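Local atomic coordinates of hydrazine synthase subunit alpha (PDB entry 5C2V), a protein that forms part of the hydrazine synthase complex and condenses hydroxylamine, made in the gamma subunit, with ammonia to yield hydrazine. Residues Phe592-Leu597 / Val608-Asp613; Gly102-Glu107 / Gln117-Lys122; Pro231-Asp236 / Tyr392-Ile397. All coordinates share one frame; numbering follows the deposited sequence.

Along the chain, interaction 2 closes first, interaction 3 follows, and interaction 1 comes last. Interactions 2 and 3 belong to the N-terminal part with its six-bladed beta-propeller. Their centres are about 24 Å apart, and both touch strand 124-131. Interaction 2 lies at one edge of the four-stranded sheet that begins with strand 76-84. Interaction 3 joins the end of strand 228-233 to the loop after strand 381-387, beside the gamma subunit. Interaction 1 is a surface hairpin about 43 Å from interaction 2 and 42 Å from interaction 3, between centres. The three contacts share no sheet. They are therefore three separate local structures: a blade edge, a subunit border and a hairpin.

Interaction 1 (Phe592-Leu597 / Val608-Asp613); sequences FAFRYL and VKHGED
Phe594 leans on Val608 and His610 beside the beta hairpin of strands 596-599 and 605-609. The hairpin carries a classic beta bulge, in which Arg595 and Tyr596 both face Lys609. Tyr596 and Lys609 form an antiparallel hydrogen-bonded pair, joined in both directions by backbone bonds. The bond from Tyr596 N to Lys609 O is 2.9 Å long. Leu597 and Val608 follow as a non-hydrogen-bonded pair.

From CB outwards, the side chain of Phe594 points into the 608-613 segment and crosses Val608 at about a right angle. Phe594 CB lies 3.5 Å from Lys609 O. CG and CD1 meet the branched end of Val608. CE1 and CZ also touch Val608 CG2, because this methyl sits over the centre of one ring face. It makes a CH-pi contact, 3.6 Å from the Phe594 centroid and only 6° off the ring normal. CD2 and CE2 turn instead to the imidazole of His610. The two rings meet at an oblique angle, with planes 43° apart. Placing CG anti to its own carbonyl carbon (chi1 -62°) sets the phenyl ring between these partners. His610 ND1 is hydrogen-bonded to Glu634, which helps hold the imidazole from outside the two segments. The same glutamate bonds Gly611 N.

Arg595 runs past Gly611, which has no side chain. Arg595 CD reaches to 3.6 Å from Gly611 CA. Arg595 CG lies over the centre of the Tyr596 ring. In the Phe594-His610 pair, the closest atoms are Phe594 CE2 and His610 CE1, 3.4 Å apart; CE2 lies over one imidazole face, offset toward its rim.

Interaction 2 (Gly102-Glu107 / Gln117-Lys122); sequences GCQIWE and QMTDLK
The six-membered ring of Trp106 carries the aliphatic part of Gln117 on one face. Gln117 CG makes a CH-pi contact, 3.8 Å from the ring centroid and 12° off the normal. Gln117 CB touches the CZ3 side. The extended glutamine, with CG anti to the backbone N (chi1 -177°), carries its amide out over the CH2 rim of the ring, the two planes 26° apart. Outside the pair, Trp106 NE1 is hydrogen-bonded to Gly95 O. Phe76, a residue of the trimethyl glycine pocket, meets Trp106 in an edge-to-face contact.

The Gln104 amide is gripped at both ends. Its NE2 gives a hydrogen bond of 2.6 Å to Leu121 O, which lies in the amide plane and offers a lone pair. NE2 also bonds Gly101 O. Its OE1 accepts from Thr119 OG1 at 3.0 Å, with the donor slightly tilted from the carbonyl plane. Bonds at both ends fix the rotation of the amide. This pattern is consistent with the modelled placing of nitrogen and oxygen.

Ile105 N is bonded to Thr119 OG1, though the modelled length is too short to trust. Ile105 O receives Met118 N at 2.8 Å, and Thr119 N only weakly. Ile105 CG2 rests on Met118 CB, 3.7 Å away. Met118 and Thr119 also touch Leu190 of strand 186-191, while Ile105 leans on Cys125 and Pro128 of strand 124-131.

Trp106 and Gln117 form an antiparallel non-hydrogen-bonded pair, the meeting of the third and fourth strands in a four-stranded antiparallel sheet, as expected of a beta-propeller blade.

Interaction 3 (Pro231-Asp236 / Tyr392-Ile397); sequences PWLTPD and YKPRWI
Leu233 and Pro394 make the apolar touch of this contact. Leu233 CG is anti to its carbonyl carbon (chi1 -56°). The next torsion is extended (chi2 176°) and carries CD1 straight out to the proline ring. Leu233 CD1 comes to 3.7 Å from Pro394 CG, and the two side chains meet at about a right angle. Pro394 CB lies 4.1 Å from Thr234 O.

Further on, Arg395 passes Asp236. Its chain is stretched from CG to NE, and only its aliphatic part touches the other segment. Arg395 CD is 4.0 Å from Asp236 O. Its NH2 is hydrogen-bonded to Thr16 O of the same chain and to Ala54 O of the gamma subunit. Ile397 approaches the same Asp236 carbonyl, its CD1 lying 4.2 Å from Asp236 O.

The 231-236 side is held by bonds within the turn, some of them to Asn238. Thr234 OG1 donates to Asp236 OD1 at 2.6 Å, reaching it from above the carboxylate plane. The same hydroxyl is bonded to Asn238 N, and Asp236 OD1 to Asn238 ND2. These bonds tie up the turn that leads from strand 228-233 into strand 239-245.

No hydrogen bond joins the two segments. The contact is van der Waals packing: Leu233 on Pro394, and aliphatic carbons against backbone carbonyls. The polar groups bond within the turn, to Thr16 and to the gamma subunit.

Interaction 1 (Phe592-Leu597 / Val608-Asp613)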
loop_
_atom_site.group_PDB
_atom_site.type_symbol
_atom_site.label_atom_id
_atom_site.label_comp_id
_atom_site.label_asym_id
_atom_site.label_seq_id
_atom_site.Cartn_x
_atom_site.Cartn_y
_atom_site.Cartn_z
ATOM N N PHE D 592 28.708 -16.800 22.989
ATOM C CA PHE D 592 27.711 -17.501 22.187
ATOM C C PHE D 592 26.301 -17.191 22.679
ATOM O O PHE D 592 26.112 -16.816 23.836
ATOM C CB PHE D 592 27.965 -19.009 22.211
ATOM C CG PHE D 592 29.177 -19.428 21.432
ATOM C CD1 PHE D 592 30.424 -19.471 22.034
ATOM C CD2 PHE D 592 29.073 -19.771 20.095
ATOM C CE1 PHE D 592 31.542 -19.853 21.320
ATOM C CE2 PHE D 592 30.189 -20.154 19.374
ATOM C CZ PHE D 592 31.425 -20.195 19.987
ATOM N N ALA D 593 25.321 -17.339 21.793
ATOM C CA ALA D 593 23.929 -17.056 22.129
ATOM C C ALA D 593 23.443 -17.917 23.293
ATOM O O ALA D 593 23.532 -19.144 23.253
ATOM C CB ALA D 593 23.041 -17.262 20.913
ATOM N N PHE D 594 22.924 -17.260 24.325
ATOM C CA PHE D 594 22.453 -17.946 25.523
ATOM C C PHE D 594 21.073 -18.552 25.295
ATOM O O PHE D 594 20.278 -18.031 24.515
ATOM C CB PHE D 594 22.419 -16.984 26.713
ATOM C CG PHE D 594 23.767 -16.431 27.087
ATOM C CD1 PHE D 594 24.317 -15.371 26.384
ATOM C CD2 PHE D 594 24.480 -16.965 28.147
ATOM C CE1 PHE D 594 25.555 -14.859 26.726
ATOM C CE2 PHE D 594 25.718 -16.456 28.495
ATOM C CZ PHE D 594 26.256 -15.403 27.784
ATOM N N ARG D 595 20.791 -19.652 25.985
ATOM C CA ARG D 595 19.537 -20.370 25.789
ATOM C C ARG D 595 18.354 -19.714 26.502
ATOM O O ARG D 595 17.268 -19.603 25.933
ATOM C CB ARG D 595 19.685 -21.822 26.251
ATOM C CG ARG D 595 18.374 -22.585 26.340
ATOM C CD ARG D 595 18.601 -24.072 26.544
ATOM N NE ARG D 595 18.721 -24.786 25.276
ATOM C CZ ARG D 595 17.872 -25.724 24.868
ATOM N NH1 ARG D 595 16.846 -26.069 25.633
ATOM N NH2 ARG D 595 18.054 -26.322 23.700
ATOM N N TYR D 596 18.561 -19.274 27.740
ATOM C CA TYR D 596 17.454 -18.764 28.548
ATOM C C TYR D 596 17.643 -17.320 29.011
ATOM O O TYR D 596 18.662 -16.691 28.728
ATOM C CB TYR D 596 17.242 -19.658 29.772
ATOM C CG TYR D 596 16.798 -21.066 29.445
ATOM C CD1 TYR D 596 15.828 -21.305 28.481
ATOM C CD2 TYR D 596 17.352 -22.156 30.102
ATOM C CE1 TYR D 596 15.419 -22.593 28.184
ATOM C CE2 TYR D 596 16.953 -23.445 29.811
ATOM C CZ TYR D 596 15.987 -23.658 28.851
ATOM O OH TYR D 596 15.588 -24.942 28.560
ATOM N N LEU D 597 16.644 -16.812 29.730
ATOM C CA LEU D 597 16.714 -15.490 30.342
ATOM C C LEU D 597 16.563 -15.562 31.851
ATOM O O LEU D 597 16.013 -16.522 32.389
ATOM C CB LEU D 597 15.634 -14.560 29.784
ATOM C CG LEU D 597 16.052 -13.626 28.654
ATOM C CD1 LEU D 597 16.147 -14.425 27.393
ATOM C CD2 LEU D 597 15.072 -12.474 28.492
ATOM N N VAL D 608 21.036 -12.901 31.068
ATOM C CA VAL D 608 21.009 -14.063 30.179
ATOM C C VAL D 608 21.463 -15.322 30.914
ATOM O O VAL D 608 22.243 -15.246 31.863
ATOM C CB VAL D 608 21.900 -13.850 28.940
ATOM C CG1 VAL D 608 21.286 -12.811 28.015
ATOM C CG2 VAL D 608 23.305 -13.443 29.356
ATOM N N LYS D 609 20.971 -16.478 30.477
ATOM C CA LYS D 609 21.234 -17.725 31.189
ATOM C C LYS D 609 21.667 -18.868 30.271
ATOM O O LYS D 609 21.072 -19.093 29.214
ATOM C CB LYS D 609 19.992 -18.141 31.979
ATOM C CG LYS D 609 20.224 -19.276 32.958
ATOM C CD LYS D 609 18.950 -19.607 33.715
ATOM C CE LYS D 609 19.208 -20.618 34.817
ATOM N NZ LYS D 609 20.181 -20.103 35.819
ATOM N N HIS D 610 22.704 -19.590 30.694
ATOM C CA HIS D 610 23.215 -20.742 29.957
ATOM C C HIS D 610 22.234 -21.908 29.964
ATOM O O HIS D 610 21.478 -22.092 30.919
ATOM C CB HIS D 610 24.554 -21.204 30.543
ATOM C CG HIS D 610 25.729 -20.391 30.095
ATOM N ND1 HIS D 610 26.089 -20.271 28.769
ATOM C CD2 HIS D 610 26.633 -19.671 30.798
ATOM C CE1 HIS D 610 27.161 -19.505 28.675
ATOM N NE2 HIS D 610 27.512 -19.127 29.891
ATOM N N GLY D 611 22.257 -22.699 28.896
ATOM C CA GLY D 611 21.417 -23.878 28.796
ATOM C C GLY D 611 22.213 -25.152 29.001
ATOM O O GLY D 611 23.337 -25.113 29.502
ATOM N N GLU D 612 21.633 -26.286 28.617
ATOM C CA GLU D 612 22.303 -27.569 28.789
ATOM C C GLU D 612 23.303 -27.835 27.673
ATOM O O GLU D 612 24.237 -28.618 27.851
ATOM C CB GLU D 612 21.285 -28.713 28.858
ATOM C CG GLU D 612 21.823 -30.006 29.483
ATOM C CD GLU D 612 22.577 -30.885 28.497
ATOM O OE1 GLU D 612 22.401 -30.698 27.276
ATOM O OE2 GLU D 612 23.356 -31.753 28.944
ATOM N N ASP D 613 23.158 -27.162 26.537
ATOM C CA ASP D 613 24.047 -27.492 25.441
ATOM C C ASP D 613 25.278 -26.624 25.601
ATOM O O ASP D 613 25.295 -25.445 25.247
ATOM C CB ASP D 613 23.362 -27.251 24.091
ATOM C CG ASP D 613 24.282 -27.495 22.911
ATOM O OD1 ASP D 613 25.130 -28.409 22.992
ATOM O OD2 ASP D 613 24.153 -26.774 21.899
#

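Interaction 2 (Gly102-Glu107 / Gln117-Lys122)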
loop_
_atom_site.group_PDB
_atom_site.type_symbol
_atom_site.label_atom_id
_atom_site.label_comp_id
_atom_site.label_asym_id
_atom_site.label_seq_id
_atom_site.Cartn_x
_atom_site.Cartn_y
_atom_site.Cartn_z
ATOM N N GLY D 102 18.695 -36.086 -14.470
ATOM C CA GLY D 102 18.016 -34.907 -13.966
ATOM C C GLY D 102 18.478 -33.649 -14.672
ATOM O O GLY D 102 19.212 -33.716 -15.660
ATOM N N CYS D 103 18.057 -32.495 -14.164
ATOM C CA CYS D 103 18.469 -31.224 -14.744
ATOM C C CYS D 103 19.723 -30.735 -14.039
ATOM O O CYS D 103 19.691 -30.377 -12.862
ATOM C CB CYS D 103 17.353 -30.184 -14.637
ATOM S SG CYS D 103 17.691 -28.639 -15.517
ATOM N N GLN D 104 20.831 -30.720 -14.772
ATOM C CA GLN D 104 22.132 -30.444 -14.178
ATOM C C GLN D 104 22.889 -29.365 -14.942
ATOM O O GLN D 104 22.406 -28.844 -15.948
ATOM C CB GLN D 104 22.965 -31.726 -14.128
ATOM C CG GLN D 104 22.293 -32.892 -13.409
ATOM C CD GLN D 104 22.312 -32.748 -11.897
ATOM O OE1 GLN D 104 22.859 -31.786 -11.357
ATOM N NE2 GLN D 104 21.719 -33.714 -11.206
ATOM N N ILE D 105 24.082 -29.039 -14.455
ATOM C CA ILE D 105 24.941 -28.063 -15.114
ATOM C C ILE D 105 25.913 -28.766 -16.056
ATOM O O ILE D 105 26.555 -29.746 -15.682
ATOM C CB ILE D 105 25.731 -27.220 -14.092
ATOM C CG1 ILE D 105 24.775 -26.510 -13.132
ATOM C CG2 ILE D 105 26.619 -26.209 -14.803
ATOM C CD1 ILE D 105 23.865 -25.507 -13.806
ATOM N N TRP D 106 26.004 -28.266 -17.283
ATOM C CA TRP D 106 26.895 -28.834 -18.284
ATOM C C TRP D 106 27.693 -27.723 -18.953
ATOM O O TRP D 106 27.372 -26.547 -18.796
ATOM C CB TRP D 106 26.105 -29.618 -19.336
ATOM C CG TRP D 106 25.179 -30.660 -18.775
ATOM C CD1 TRP D 106 23.992 -30.444 -18.136
ATOM C CD2 TRP D 106 25.350 -32.081 -18.831
ATOM N NE1 TRP D 106 23.422 -31.641 -17.776
ATOM C CE2 TRP D 106 24.236 -32.662 -18.193
ATOM C CE3 TRP D 106 26.341 -32.919 -19.352
ATOM C CZ2 TRP D 106 24.085 -34.041 -18.063
ATOM C CZ3 TRP D 106 26.187 -34.288 -19.223
ATOM C CH2 TRP D 106 25.069 -34.834 -18.582
ATOM N N GLU D 107 28.735 -28.091 -19.689
ATOM C CA GLU D 107 29.449 -27.126 -20.517
ATOM C C GLU D 107 29.983 -27.794 -21.776
ATOM O O GLU D 107 30.310 -28.982 -21.770
ATOM C CB GLU D 107 30.598 -26.466 -19.746
ATOM C CG GLU D 107 31.456 -27.408 -18.918
ATOM C CD GLU D 107 32.752 -26.753 -18.471
ATOM O OE1 GLU D 107 33.302 -25.942 -19.243
ATOM O OE2 GLU D 107 33.221 -27.037 -17.350
ATOM N N GLN D 117 30.055 -32.911 -17.868
ATOM C CA GLN D 117 29.009 -32.798 -16.853
ATOM C C GLN D 117 29.524 -32.189 -15.549
ATOM O O GLN D 117 30.369 -32.773 -14.872
ATOM C CB GLN D 117 28.397 -34.169 -16.568
ATOM C CG GLN D 117 27.242 -34.137 -15.583
ATOM C CD GLN D 117 26.691 -35.517 -15.285
ATOM O OE1 GLN D 117 27.003 -36.486 -15.977
ATOM N NE2 GLN D 117 25.868 -35.615 -14.247
ATOM N N MET D 118 29.008 -31.011 -15.207
ATOM C CA MET D 118 29.450 -30.283 -14.019
ATOM C C MET D 118 28.800 -30.724 -12.703
ATOM O O MET D 118 29.481 -30.832 -11.683
ATOM C CB MET D 118 29.219 -28.787 -14.225
ATOM C CG MET D 118 29.891 -28.258 -15.474
ATOM S SD MET D 118 31.564 -28.909 -15.616
ATOM C CE MET D 118 32.396 -27.965 -14.342
ATOM N N THR D 119 27.491 -30.973 -12.717
ATOM C CA THR D 119 26.764 -31.245 -11.474
ATOM C C THR D 119 26.008 -32.572 -11.469
ATOM O O THR D 119 25.275 -32.882 -12.403
ATOM C CB THR D 119 25.749 -30.124 -11.162
ATOM O OG1 THR D 119 24.925 -29.886 -12.311
ATOM C CG2 THR D 119 26.465 -28.841 -10.788
ATOM N N ASP D 120 26.223 -33.368 -10.426
ATOM C CA ASP D 120 25.422 -34.566 -10.177
ATOM C C ASP D 120 24.317 -34.358 -9.133
ATOM O O ASP D 120 23.673 -35.323 -8.719
ATOM C CB ASP D 120 26.307 -35.738 -9.756
ATOM C CG ASP D 120 25.729 -37.076 -10.184
ATOM O OD1 ASP D 120 24.954 -37.097 -11.165
ATOM O OD2 ASP D 120 26.043 -38.102 -9.545
ATOM N N LEU D 121 24.108 -33.110 -8.712
ATOM C CA LEU D 121 23.276 -32.784 -7.545
ATOM C C LEU D 121 21.912 -33.468 -7.544
ATOM O O LEU D 121 21.303 -33.666 -8.595
ATOM C CB LEU D 121 23.062 -31.264 -7.461
ATOM C CG LEU D 121 22.139 -30.747 -6.347
ATOM C CD1 LEU D 121 22.787 -30.903 -4.979
ATOM C CD2 LEU D 121 21.694 -29.307 -6.583
ATOM N N LYS D 122 21.442 -33.833 -6.354
ATOM C CA LYS D 122 20.131 -34.442 -6.223
ATOM C C LYS D 122 19.174 -33.274 -6.059
ATOM O O LYS D 122 19.066 -32.682 -4.985
ATOM C CB LYS D 122 20.106 -35.374 -5.005
ATOM C CG LYS D 122 18.936 -36.335 -4.888
ATOM C CD LYS D 122 19.008 -37.071 -3.548
ATOM C CE LYS D 122 20.407 -37.629 -3.295
ATOM N NZ LYS D 122 20.542 -38.279 -1.959
#

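Interaction 3 (Pro231-Asp236 / Tyr392-Ile397)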
loop_
_atom_site.group_PDB
_atom_site.type_symbol
_atom_site.label_atom_id
_atom_site.label_comp_id
_atom_site.label_asym_id
_atom_site.label_seq_id
_atom_site.Cartn_x
_atom_site.Cartn_y
_atom_site.Cartn_z
ATOM N N PRO D 231 21.891 -15.449 -11.134
ATOM C CA PRO D 231 23.148 -14.794 -10.757
ATOM C C PRO D 231 23.858 -14.161 -11.953
ATOM O O PRO D 231 23.785 -14.686 -13.063
ATOM C CB PRO D 231 23.975 -15.940 -10.174
ATOM C CG PRO D 231 23.494 -17.141 -10.905
ATOM C CD PRO D 231 22.026 -16.918 -11.162
ATOM N N TRP D 232 24.538 -13.042 -11.719
ATOM C CA TRP D 232 25.272 -12.347 -12.771
ATOM C C TRP D 232 26.487 -11.642 -12.170
ATOM O O TRP D 232 26.824 -11.864 -11.006
ATOM C CB TRP D 232 24.362 -11.354 -13.501
ATOM C CG TRP D 232 24.835 -10.981 -14.878
ATOM C CD1 TRP D 232 25.175 -9.734 -15.318
ATOM C CD2 TRP D 232 25.029 -11.864 -15.991
ATOM N NE1 TRP D 232 25.562 -9.785 -16.635
ATOM C CE2 TRP D 232 25.482 -11.081 -17.072
ATOM C CE3 TRP D 232 24.861 -13.240 -16.180
ATOM C CZ2 TRP D 232 25.769 -11.627 -18.322
ATOM C CZ3 TRP D 232 25.148 -13.781 -17.421
ATOM C CH2 TRP D 232 25.596 -12.975 -18.475
ATOM N N LEU D 233 27.147 -10.799 -12.958
ATOM C CA LEU D 233 28.383 -10.160 -12.517
ATOM C C LEU D 233 28.243 -8.654 -12.313
ATOM O O LEU D 233 27.667 -7.953 -13.145
ATOM C CB LEU D 233 29.504 -10.438 -13.522
ATOM C CG LEU D 233 29.795 -11.911 -13.815
ATOM C CD1 LEU D 233 30.860 -12.048 -14.893
ATOM C CD2 LEU D 233 30.210 -12.638 -12.546
ATOM N N THR D 234 28.776 -8.167 -11.196
ATOM C CA THR D 234 28.859 -6.735 -10.940
ATOM C C THR D 234 30.168 -6.197 -11.512
ATOM O O THR D 234 31.147 -6.936 -11.618
ATOM C CB THR D 234 28.782 -6.415 -9.432
ATOM O OG1 THR D 234 29.985 -6.847 -8.786
ATOM C CG2 THR D 234 27.586 -7.107 -8.797
ATOM N N PRO D 235 30.191 -4.909 -11.891
ATOM C CA PRO D 235 31.407 -4.305 -12.449
ATOM C C PRO D 235 32.585 -4.306 -11.473
ATOM O O PRO D 235 33.735 -4.240 -11.908
ATOM C CB PRO D 235 30.969 -2.873 -12.773
ATOM C CG PRO D 235 29.489 -2.962 -12.948
ATOM C CD PRO D 235 29.043 -3.987 -11.952
ATOM N N ASP D 236 32.302 -4.376 -10.174
ATOM C CA ASP D 236 33.354 -4.426 -9.160
ATOM C C ASP D 236 33.699 -5.855 -8.729
ATOM O O ASP D 236 34.485 -6.052 -7.802
ATOM C CB ASP D 236 32.971 -3.584 -7.938
ATOM C CG ASP D 236 31.512 -3.722 -7.561
ATOM O OD1 ASP D 236 31.032 -4.867 -7.423
ATOM O OD2 ASP D 236 30.848 -2.678 -7.398
ATOM N N TYR D 392 35.509 -9.239 -20.800
ATOM C CA TYR D 392 36.515 -8.848 -19.825
ATOM C C TYR D 392 36.208 -9.518 -18.493
ATOM O O TYR D 392 35.047 -9.771 -18.170
ATOM C CB TYR D 392 36.563 -7.328 -19.667
ATOM C CG TYR D 392 37.806 -6.835 -18.964
ATOM C CD1 TYR D 392 39.023 -6.774 -19.631
ATOM C CD2 TYR D 392 37.765 -6.430 -17.637
ATOM C CE1 TYR D 392 40.164 -6.325 -18.997
ATOM C CE2 TYR D 392 38.903 -5.978 -16.994
ATOM C CZ TYR D 392 40.099 -5.928 -17.679
ATOM O OH TYR D 392 41.233 -5.479 -17.043
ATOM N N LYS D 393 37.249 -9.812 -17.722
ATOM C CA LYS D 393 37.072 -10.506 -16.453
ATOM C C LYS D 393 36.982 -9.534 -15.283
ATOM O O LYS D 393 37.827 -8.651 -15.135
ATOM C CB LYS D 393 38.215 -11.494 -16.221
ATOM C CG LYS D 393 38.185 -12.698 -17.145
ATOM C CD LYS D 393 39.428 -13.555 -16.971
ATOM C CE LYS D 393 39.445 -14.712 -17.954
ATOM N NZ LYS D 393 40.267 -15.851 -17.458
ATOM N N PRO D 394 35.944 -9.693 -14.450
ATOM C CA PRO D 394 35.785 -8.893 -13.231
ATOM C C PRO D 394 36.792 -9.296 -12.161
ATOM O O PRO D 394 37.344 -10.395 -12.215
ATOM C CB PRO D 394 34.353 -9.212 -12.779
ATOM C CG PRO D 394 33.689 -9.838 -13.967
ATOM C CD PRO D 394 34.779 -10.557 -14.692
ATOM N N ARG D 395 37.020 -8.408 -11.201
ATOM C CA ARG D 395 37.946 -8.671 -10.108
ATOM C C ARG D 395 37.476 -9.850 -9.265
ATOM O O ARG D 395 36.275 -10.040 -9.073
ATOM C CB ARG D 395 38.092 -7.422 -9.237
ATOM C CG ARG D 395 38.332 -6.159 -10.045
ATOM C CD ARG D 395 37.977 -4.906 -9.265
ATOM N NE ARG D 395 38.063 -3.718 -10.110
ATOM C CZ ARG D 395 38.463 -2.524 -9.685
ATOM N NH1 ARG D 395 38.814 -2.354 -8.419
ATOM N NH2 ARG D 395 38.511 -1.502 -10.527
ATOM N N TRP D 396 38.416 -10.650 -8.772
ATOM C CA TRP D 396 38.060 -11.744 -7.879
ATOM C C TRP D 396 38.433 -11.395 -6.442
ATOM O O TRP D 396 39.578 -11.048 -6.146
ATOM C CB TRP D 396 38.716 -13.060 -8.320
ATOM C CG TRP D 396 40.207 -13.116 -8.190
ATOM C CD1 TRP D 396 41.127 -12.638 -9.077
ATOM C CD2 TRP D 396 40.953 -13.711 -7.119
ATOM N NE1 TRP D 396 42.398 -12.886 -8.619
ATOM C CE2 TRP D 396 42.319 -13.544 -7.420
ATOM C CE3 TRP D 396 40.597 -14.362 -5.934
ATOM C CZ2 TRP D 396 43.330 -14.005 -6.578
ATOM C CZ3 TRP D 396 41.601 -14.818 -5.100
ATOM C CH2 TRP D 396 42.951 -14.639 -5.426
ATOM N N ILE D 397 37.445 -11.475 -5.559
ATOM C CA ILE D 397 37.603 -11.064 -4.170
ATOM C C ILE D 397 38.123 -12.212 -3.308
ATOM O O ILE D 397 37.751 -13.367 -3.511
ATOM C CB ILE D 397 36.268 -10.545 -3.593
ATOM C CG1 ILE D 397 35.611 -9.566 -4.569
ATOM C CG2 ILE D 397 36.478 -9.886 -2.236
ATOM C CD1 ILE D 397 36.459 -8.352 -4.886
#